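Local coordinates for signal recognition particle 19 kDa protein (Pyrococcus furiosus, PDB 3DLU) that probably binds 7S RNA directly and mediates attachment of the 54 kDa subunit in the archaeal signal recognition particle, which targets nascent membrane proteins to the cytoplasmic membrane, at residues 77-80 / 81-85; 86-89 / 90-94; 4-7 / 8-12. One frame throughout, in Å; residues are numbered along the deposited sequence.

Contact 1. Residues 77-80 / 81-85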
loop_
_atom_site.group_PDB
_atom_site.type_symbol
_atom_site.label_atom_id
_atom_site.label_comp_id
_atom_site.label_asym_id
_atom_site.label_seq_id
_atom_site.Cartn_x
_atom_site.Cartn_y
_atom_site.Cartn_z
ATOM N N SER A 77 6.958 5.011 20.690
ATOM C CA SER A 77 6.583 4.559 22.027
ATOM C C SER A 77 7.737 4.834 22.986
ATOM O O SER A 77 8.890 4.780 22.579
ATOM C CB SER A 77 6.288 3.053 21.971
ATOM O OG SER A 77 6.323 2.447 23.251
ATOM N N PRO A 78 7.425 5.116 24.264
ATOM C CA PRO A 78 8.457 5.276 25.297
ATOM C C PRO A 78 9.165 3.956 25.596
ATOM O O PRO A 78 10.219 3.957 26.229
ATOM C CB PRO A 78 7.666 5.704 26.544
ATOM C CG PRO A 78 6.227 5.701 26.171
ATOM C CD PRO A 78 6.060 5.108 24.819
ATOM N N TYR A 79 8.581 2.842 25.166
ATOM C CA TYR A 79 9.141 1.516 25.443
ATOM C C TYR A 79 9.809 0.933 24.212
ATOM O O TYR A 79 9.547 1.369 23.097
ATOM C CB TYR A 79 8.049 0.559 25.923
ATOM C CG TYR A 79 7.190 1.143 27.017
ATOM C CD1 TYR A 79 7.690 1.313 28.297
ATOM C CD2 TYR A 79 5.886 1.543 26.766
ATOM C CE1 TYR A 79 6.911 1.860 29.297
ATOM C CE2 TYR A 79 5.101 2.091 27.757
ATOM C CZ TYR A 79 5.618 2.246 29.022
ATOM O OH TYR A 79 4.838 2.788 30.019
ATOM N N GLY A 80 10.659 -0.064 24.420
ATOM C CA GLY A 80 11.266 -0.777 23.309
ATOM C C GLY A 80 10.207 -1.567 22.567
ATOM O O GLY A 80 9.114 -1.793 23.087
ATOM N N LYS A 81 10.523 -1.997 21.352
ATOM C CA LYS A 81 9.532 -2.667 20.527
ATOM C C LYS A 81 8.966 -3.932 21.191
ATOM O O LYS A 81 7.764 -4.152 21.164
ATOM C CB LYS A 81 10.099 -3.004 19.147
ATOM C CG LYS A 81 9.157 -3.847 18.287
ATOM C CD LYS A 81 9.650 -3.938 16.849
ATOM C CE LYS A 81 8.808 -4.904 16.029
ATOM N NZ LYS A 81 9.145 -4.831 14.579
ATOM N N SER A 82 9.825 -4.761 21.776
ATOM C CA SER A 82 9.358 -6.025 22.332
ATOM C C SER A 82 8.281 -5.794 23.404
ATOM O O SER A 82 7.222 -6.424 23.388
ATOM C CB SER A 82 10.526 -6.839 22.891
ATOM O OG SER A 82 10.064 -8.070 23.415
ATOM N N LYS A 83 8.541 -4.875 24.326
ATOM C CA LYS A 83 7.558 -4.571 25.359
ATOM C C LYS A 83 6.307 -3.909 24.779
ATOM O O LYS A 83 5.194 -4.172 25.232
ATOM C CB LYS A 83 8.161 -3.698 26.460
ATOM C CG LYS A 83 7.145 -3.239 27.496
ATOM C CD LYS A 83 6.419 -4.429 28.139
ATOM C CE LYS A 83 5.538 -3.976 29.300
ATOM N NZ LYS A 83 4.747 -5.094 29.918
ATOM N N SER A 84 6.489 -3.037 23.794
ATOM C CA SER A 84 5.349 -2.387 23.151
ATOM C C SER A 84 4.426 -3.403 22.459
ATOM O O SER A 84 3.212 -3.258 22.494
ATOM C CB SER A 84 5.834 -1.332 22.140
ATOM O OG SER A 84 6.574 -0.302 22.787
ATOM N N LEU A 85 5.002 -4.393 21.781
ATOM C CA LEU A 85 4.207 -5.444 21.144
ATOM C C LEU A 85 3.374 -6.212 22.167
ATOM O O LEU A 85 2.207 -6.515 21.926
ATOM C CB LEU A 85 5.085 -6.422 20.370
ATOM C CG LEU A 85 5.779 -5.912 19.099
ATOM C CD1 LEU A 85 6.682 -6.988 18.515
ATOM C CD2 LEU A 85 4.758 -5.419 18.059
#

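Contact 2. Residues 86-89 / 90-94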
loop_
_atom_site.group_PDB
_atom_site.type_symbol
_atom_site.label_atom_id
_atom_site.label_comp_id
_atom_site.label_asym_id
_atom_site.label_seq_id
_atom_site.Cartn_x
_atom_site.Cartn_y
_atom_site.Cartn_z
ATOM N N LYS A 86 3.980 -6.535 23.303
ATOM C CA LYS A 86 3.235 -7.223 24.373
ATOM C C LYS A 86 2.094 -6.346 24.913
ATOM O O LYS A 86 0.965 -6.816 25.103
ATOM C CB LYS A 86 4.176 -7.642 25.508
ATOM C CG LYS A 86 5.161 -8.757 25.117
ATOM C CD LYS A 86 6.252 -8.906 26.174
ATOM C CE LYS A 86 7.297 -9.921 25.750
ATOM N NZ LYS A 86 8.482 -9.877 26.644
ATOM N N LEU A 87 2.377 -5.067 25.153
ATOM C CA LEU A 87 1.356 -4.153 25.651
ATOM C C LEU A 87 0.208 -4.053 24.658
ATOM O O LEU A 87 -0.962 -4.034 25.042
ATOM C CB LEU A 87 1.945 -2.760 25.883
ATOM C CG LEU A 87 2.882 -2.634 27.083
ATOM C CD1 LEU A 87 3.656 -1.324 26.980
ATOM C CD2 LEU A 87 2.052 -2.687 28.364
ATOM N N ILE A 88 0.553 -3.969 23.375
ATOM C CA ILE A 88 -0.449 -3.859 22.323
ATOM C C ILE A 88 -1.316 -5.116 22.256
ATOM O O ILE A 88 -2.547 -5.024 22.202
ATOM C CB ILE A 88 0.214 -3.595 20.961
ATOM C CG1 ILE A 88 0.716 -2.157 20.916
ATOM C CG2 ILE A 88 -0.771 -3.842 19.808
ATOM C CD1 ILE A 88 1.586 -1.855 19.693
ATOM N N ALA A 89 -0.670 -6.281 22.273
ATOM C CA ALA A 89 -1.393 -7.552 22.229
ATOM C C ALA A 89 -2.381 -7.664 23.396
ATOM O O ALA A 89 -3.566 -8.001 23.205
ATOM C CB ALA A 89 -0.409 -8.733 22.233
ATOM N N GLN A 90 -1.910 -7.356 24.599
ATOM C CA GLN A 90 -2.758 -7.490 25.779
ATOM C C GLN A 90 -3.902 -6.472 25.767
ATOM O O GLN A 90 -5.005 -6.764 26.225
ATOM C CB GLN A 90 -1.931 -7.434 27.067
ATOM C CG GLN A 90 -2.732 -7.711 28.354
ATOM C CD GLN A 90 -3.450 -9.068 28.374
ATOM O OE1 GLN A 90 -3.158 -9.962 27.584
ATOM N NE2 GLN A 90 -4.384 -9.218 29.303
ATOM N N LYS A 91 -3.651 -5.293 25.204
ATOM C CA LYS A 91 -4.700 -4.296 25.059
ATOM C C LYS A 91 -5.771 -4.763 24.063
ATOM O O LYS A 91 -6.971 -4.552 24.282
ATOM C CB LYS A 91 -4.098 -2.956 24.629
ATOM C CG LYS A 91 -5.124 -1.871 24.379
ATOM C CD LYS A 91 -5.849 -1.484 25.659
ATOM C CE LYS A 91 -4.868 -1.221 26.786
ATOM N NZ LYS A 91 -5.588 -0.648 27.966
ATOM N N ILE A 92 -5.345 -5.398 22.976
ATOM C CA ILE A 92 -6.293 -5.921 22.000
ATOM C C ILE A 92 -7.153 -7.028 22.632
ATOM O O ILE A 92 -8.365 -7.091 22.404
ATOM C CB ILE A 92 -5.589 -6.435 20.732
ATOM C CG1 ILE A 92 -4.942 -5.268 19.975
ATOM C CG2 ILE A 92 -6.587 -7.168 19.824
ATOM C CD1 ILE A 92 -4.126 -5.725 18.746
ATOM N N ARG A 93 -6.530 -7.881 23.440
ATOM C CA ARG A 93 -7.273 -8.914 24.162
ATOM C C ARG A 93 -8.358 -8.273 25.030
ATOM O O ARG A 93 -9.497 -8.745 25.081
ATOM C CB ARG A 93 -6.330 -9.755 25.028
ATOM C CG ARG A 93 -7.029 -10.729 25.995
ATOM C CD ARG A 93 -6.028 -11.746 26.578
ATOM N NE ARG A 93 -5.621 -12.700 25.550
ATOM C CZ ARG A 93 -4.442 -12.676 24.936
ATOM N NH1 ARG A 93 -3.525 -11.775 25.288
ATOM N NH2 ARG A 93 -4.182 -13.552 23.977
ATOM N N GLU A 94 -7.994 -7.201 25.714
ATOM C CA GLU A 94 -8.937 -6.489 26.562
ATOM C C GLU A 94 -10.095 -5.879 25.758
ATOM O O GLU A 94 -11.262 -6.046 26.140
ATOM C CB GLU A 94 -8.200 -5.448 27.407
ATOM C CG GLU A 94 -9.086 -4.519 28.198
ATOM C CD GLU A 94 -8.313 -3.335 28.775
ATOM O OE1 GLU A 94 -8.954 -2.363 29.230
ATOM O OE2 GLU A 94 -7.065 -3.374 28.768
#

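Contact 3. Residues 4-7 / 8-12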
loop_
_atom_site.group_PDB
_atom_site.type_symbol
_atom_site.label_atom_id
_atom_site.label_comp_id
_atom_site.label_asym_id
_atom_site.label_seq_id
_atom_site.Cartn_x
_atom_site.Cartn_y
_atom_site.Cartn_z
ATOM N N PHE A 4 9.385 2.783 15.477
ATOM C CA PHE A 4 9.614 1.462 14.894
ATOM C C PHE A 4 8.372 0.971 14.173
ATOM O O PHE A 4 7.287 1.535 14.325
ATOM C CB PHE A 4 10.048 0.445 15.966
ATOM C CG PHE A 4 9.107 0.368 17.137
ATOM C CD1 PHE A 4 9.351 1.101 18.290
ATOM C CD2 PHE A 4 7.963 -0.413 17.074
ATOM C CE1 PHE A 4 8.474 1.047 19.366
ATOM C CE2 PHE A 4 7.075 -0.472 18.149
ATOM C CZ PHE A 4 7.331 0.256 19.294
ATOM N N VAL A 5 8.536 -0.092 13.397
ATOM C CA VAL A 5 7.432 -0.686 12.674
ATOM C C VAL A 5 6.785 -1.796 13.507
ATOM O O VAL A 5 7.461 -2.512 14.241
ATOM C CB VAL A 5 7.903 -1.252 11.310
ATOM C CG1 VAL A 5 8.927 -2.376 11.507
ATOM C CG2 VAL A 5 6.721 -1.734 10.490
ATOM N N VAL A 6 5.466 -1.896 13.409
ATOM C CA VAL A 6 4.733 -3.056 13.908
ATOM C C VAL A 6 4.109 -3.779 12.722
ATOM O O VAL A 6 3.357 -3.200 11.929
ATOM C CB VAL A 6 3.660 -2.669 14.932
ATOM C CG1 VAL A 6 2.865 -3.912 15.382
ATOM C CG2 VAL A 6 4.303 -1.982 16.144
ATOM N N TRP A 7 4.454 -5.049 12.581
ATOM C CA TRP A 7 3.899 -5.884 11.537
ATOM C C TRP A 7 2.938 -6.849 12.267
ATOM O O TRP A 7 3.352 -7.530 13.209
ATOM C CB TRP A 7 5.061 -6.591 10.810
ATOM C CG TRP A 7 4.649 -7.617 9.804
ATOM C CD1 TRP A 7 3.731 -7.465 8.805
ATOM C CD2 TRP A 7 5.173 -8.945 9.672
ATOM N NE1 TRP A 7 3.631 -8.634 8.072
ATOM C CE2 TRP A 7 4.510 -9.552 8.584
ATOM C CE3 TRP A 7 6.134 -9.681 10.373
ATOM C CZ2 TRP A 7 4.779 -10.869 8.180
ATOM C CZ3 TRP A 7 6.400 -10.992 9.969
ATOM C CH2 TRP A 7 5.718 -11.566 8.884
ATOM N N PRO A 8 1.644 -6.847 11.901
ATOM C CA PRO A 8 0.650 -7.573 12.711
ATOM C C PRO A 8 1.037 -9.031 13.000
ATOM O O PRO A 8 0.730 -9.545 14.076
ATOM C CB PRO A 8 -0.613 -7.506 11.843
ATOM C CG PRO A 8 -0.465 -6.189 11.115
ATOM C CD PRO A 8 1.010 -6.153 10.762
ATOM N N SER A 9 1.700 -9.701 12.067
ATOM C CA SER A 9 2.100 -11.098 12.322
ATOM C C SER A 9 3.010 -11.268 13.535
ATOM O O SER A 9 3.060 -12.345 14.136
ATOM C CB SER A 9 2.756 -11.716 11.077
ATOM O OG SER A 9 1.805 -11.776 10.027
ATOM N N GLU A 10 3.722 -10.205 13.902
ATOM C CA GLU A 10 4.608 -10.241 15.068
ATOM C C GLU A 10 3.867 -10.598 16.358
ATOM O O GLU A 10 4.454 -11.159 17.270
ATOM C CB GLU A 10 5.338 -8.897 15.235
ATOM C CG GLU A 10 6.364 -8.627 14.115
ATOM C CD GLU A 10 6.836 -7.175 14.082
ATOM O OE1 GLU A 10 6.167 -6.310 14.680
ATOM O OE2 GLU A 10 7.871 -6.897 13.445
ATOM N N LEU A 11 2.572 -10.290 16.422
ATOM C CA LEU A 11 1.811 -10.561 17.632
ATOM C C LEU A 11 0.590 -11.457 17.371
ATOM O O LEU A 11 -0.427 -11.341 18.055
ATOM C CB LEU A 11 1.392 -9.249 18.305
ATOM C CG LEU A 11 0.535 -8.271 17.504
ATOM C CD1 LEU A 11 -0.545 -7.624 18.402
ATOM C CD2 LEU A 11 1.402 -7.194 16.857
ATOM N N ASP A 12 0.704 -12.346 16.382
ATOM C CA ASP A 12 -0.414 -13.173 15.944
ATOM C C ASP A 12 -0.224 -14.601 16.479
ATOM O O ASP A 12 0.676 -15.338 16.043
ATOM C CB ASP A 12 -0.480 -13.168 14.410
ATOM C CG ASP A 12 -1.712 -13.880 13.847
ATOM O OD1 ASP A 12 -2.409 -14.615 14.583
ATOM O OD2 ASP A 12 -1.972 -13.708 12.631
#

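Contact 1. Residues 77-80 / 81-85
Ser-84 reaches back from the first turn of helix 81-100 to Ser-77, whose hydroxyl forms an ST turn just before the helix, and to Gly-80 at the N-cap position. The turn is defined by Ser-77 OG, which accepts from the backbone N of Tyr-79 at 3.0 Å with an N-H...O angle of 159°. The same hydroxyl donates to Ser-84 OG, 2.8 Å away, and Ser-84 OG in turn donates to Gly-80 O at 3.0 Å. Each hydroxyl therefore serves once as acceptor and once as donor, so the chain of bonds runs in one direction from an amide to a carbonyl and accounts for two buried serines.

Gly-80 O is gripped twice. Ser-84 N approaches nearly in line with the C=O bond, as the first i to i+4 bond of the helix, whereas Ser-84 OG comes in from above the carbonyl plane, 51° out of it. The second approach is possible because OG stands beside its own backbone N (chi1 -62°), on the side facing the preceding turn. The next bond of the helix, Leu-85 N to Lys-81 O, follows directly. The extended Lys-81 chain carries NZ to a salt bridge with Glu-10 and a hydrogen bond to Val-5 O. At the edge of the Tyr-79 ring, near its plane, lies Ser-84 OG, which also approaches Tyr-79 CB to 3.6 Å.

Contact 2. Residues 86-89 / 90-94
Ile-92 sits one turn beyond Ile-88 on the middle of helix 81-100, an alpha-helix whose i to i+4 bonds are intact here: Gln-90 N to Lys-86 O, Lys-91 N to Leu-87 O, Ile-92 N to Ile-88 O and Arg-93 N to Ala-89 O all measure 2.9 to 3.0 Å, with N-H...O angles of 150° or more.

Followed outward, Ile-92 starts with CB 3.6 Å from Ala-89 O. Its CG1 lies beside the backbone N (chi1 -67°) and so passes 3.3 Å from Ile-88 O, the carbonyl that its own amide bonds. At the tip, CD1 keeps near that oxygen and also meets Ile-88 CG2 at 4.0 Å, the two side chains crossing obliquely. Ala-40 of helix 34-43 touches both isoleucines, which places this face of the helix against helix 34-43.

Polar pairs three residues apart occupy other sides. Lys-91, bent at chi2 and chi3, brings NZ to 3.2 Å from Glu-94 OE2 in a salt bridge that meets the oxygen from above the carboxylate plane; Glu-94 OE1 pairs with Arg-98. The guanidinium of Arg-93 is tied through NH1 to Ile-27 O and through NH2 to Ala-28 O, bonds that help to fix its rotation. Its NH1 also donates to Gln-90 OE1 at 2.9 Å, and that oxygen lies at the guanidinium edge, 11° from its plane.

Contact 3. Residues 4-7 / 8-12
The indole of Trp-7 carries Ser-9 on one face: Ser-9 CB stands 3.5 Å from the centroid of the six-membered ring, close to its normal, a CH-pi contact, with Ser-9 OG over the same face. At the pyrrole end, Pro-8 CD approaches Trp-7 CD1 to 3.6 Å, the two side chains crossing at about a right angle. The carboxylate of Glu-10 is the other flat group; its plane is turned 80° from the indole, and its CD lies 3.8 Å from Trp-7 CB. Met-72 of a second subunit, another copy of the protein, packs on Trp-7.

Two hydrogen bonds join the backbone of Trp-7 to Glu-10. Trp-7 N gives a nearly straight bond (3.0 Å, 170°) to Glu-10 OE1, entering from well above the carboxylate plane, while Glu-10 N returns one of 2.8 Å to Trp-7 O. With CG beside its own backbone N (chi1 -68°), the glutamate folds back and its extended chain carries OE1 to that amide. The other oxygen, OE2, is held by Lys-81 in a salt bridge, so both carboxylate oxygens have partners.

With an alanine in place of Trp-7, Ser-9 CB and Pro-8 CD would probably lose the indole they pack on, and a gap would open beside the turn. Farther in, Val-6 CG1 meets Leu-11 CD2 at 3.9 Å. The whole is a strand end running into a short 3-10 turn, where strand 3-6, an outermost strand of the antiparallel sheet within this chain of the SRP19 fold, comes to its end.

Contacts 1 and 2 follow each other on helix 81-100, their centres about 12 Å apart, and the centre of contact 3 lies about 11 Å and 12 Å from the centres of contacts 1 and 2. A salt bridge joins contacts 1 and 3: Lys-81 NZ reaches Glu-10 OE2 at 2.7 Å, coupling the helix start to the turn after strand 3-6. Beside it, Leu-85 CD2 packs on Val-6 CG1 at 3.6 Å. Leu-11 CD1 extends the same interface to contact 2, lying 3.9 Å from Ala-89 CA. Contacts 1 and 2 also meet directly, Tyr-79 CD2 being 3.6 Å from Leu-87 CD1. Together they pack helix 81-100 against strand 3-6 and the turn that follows it.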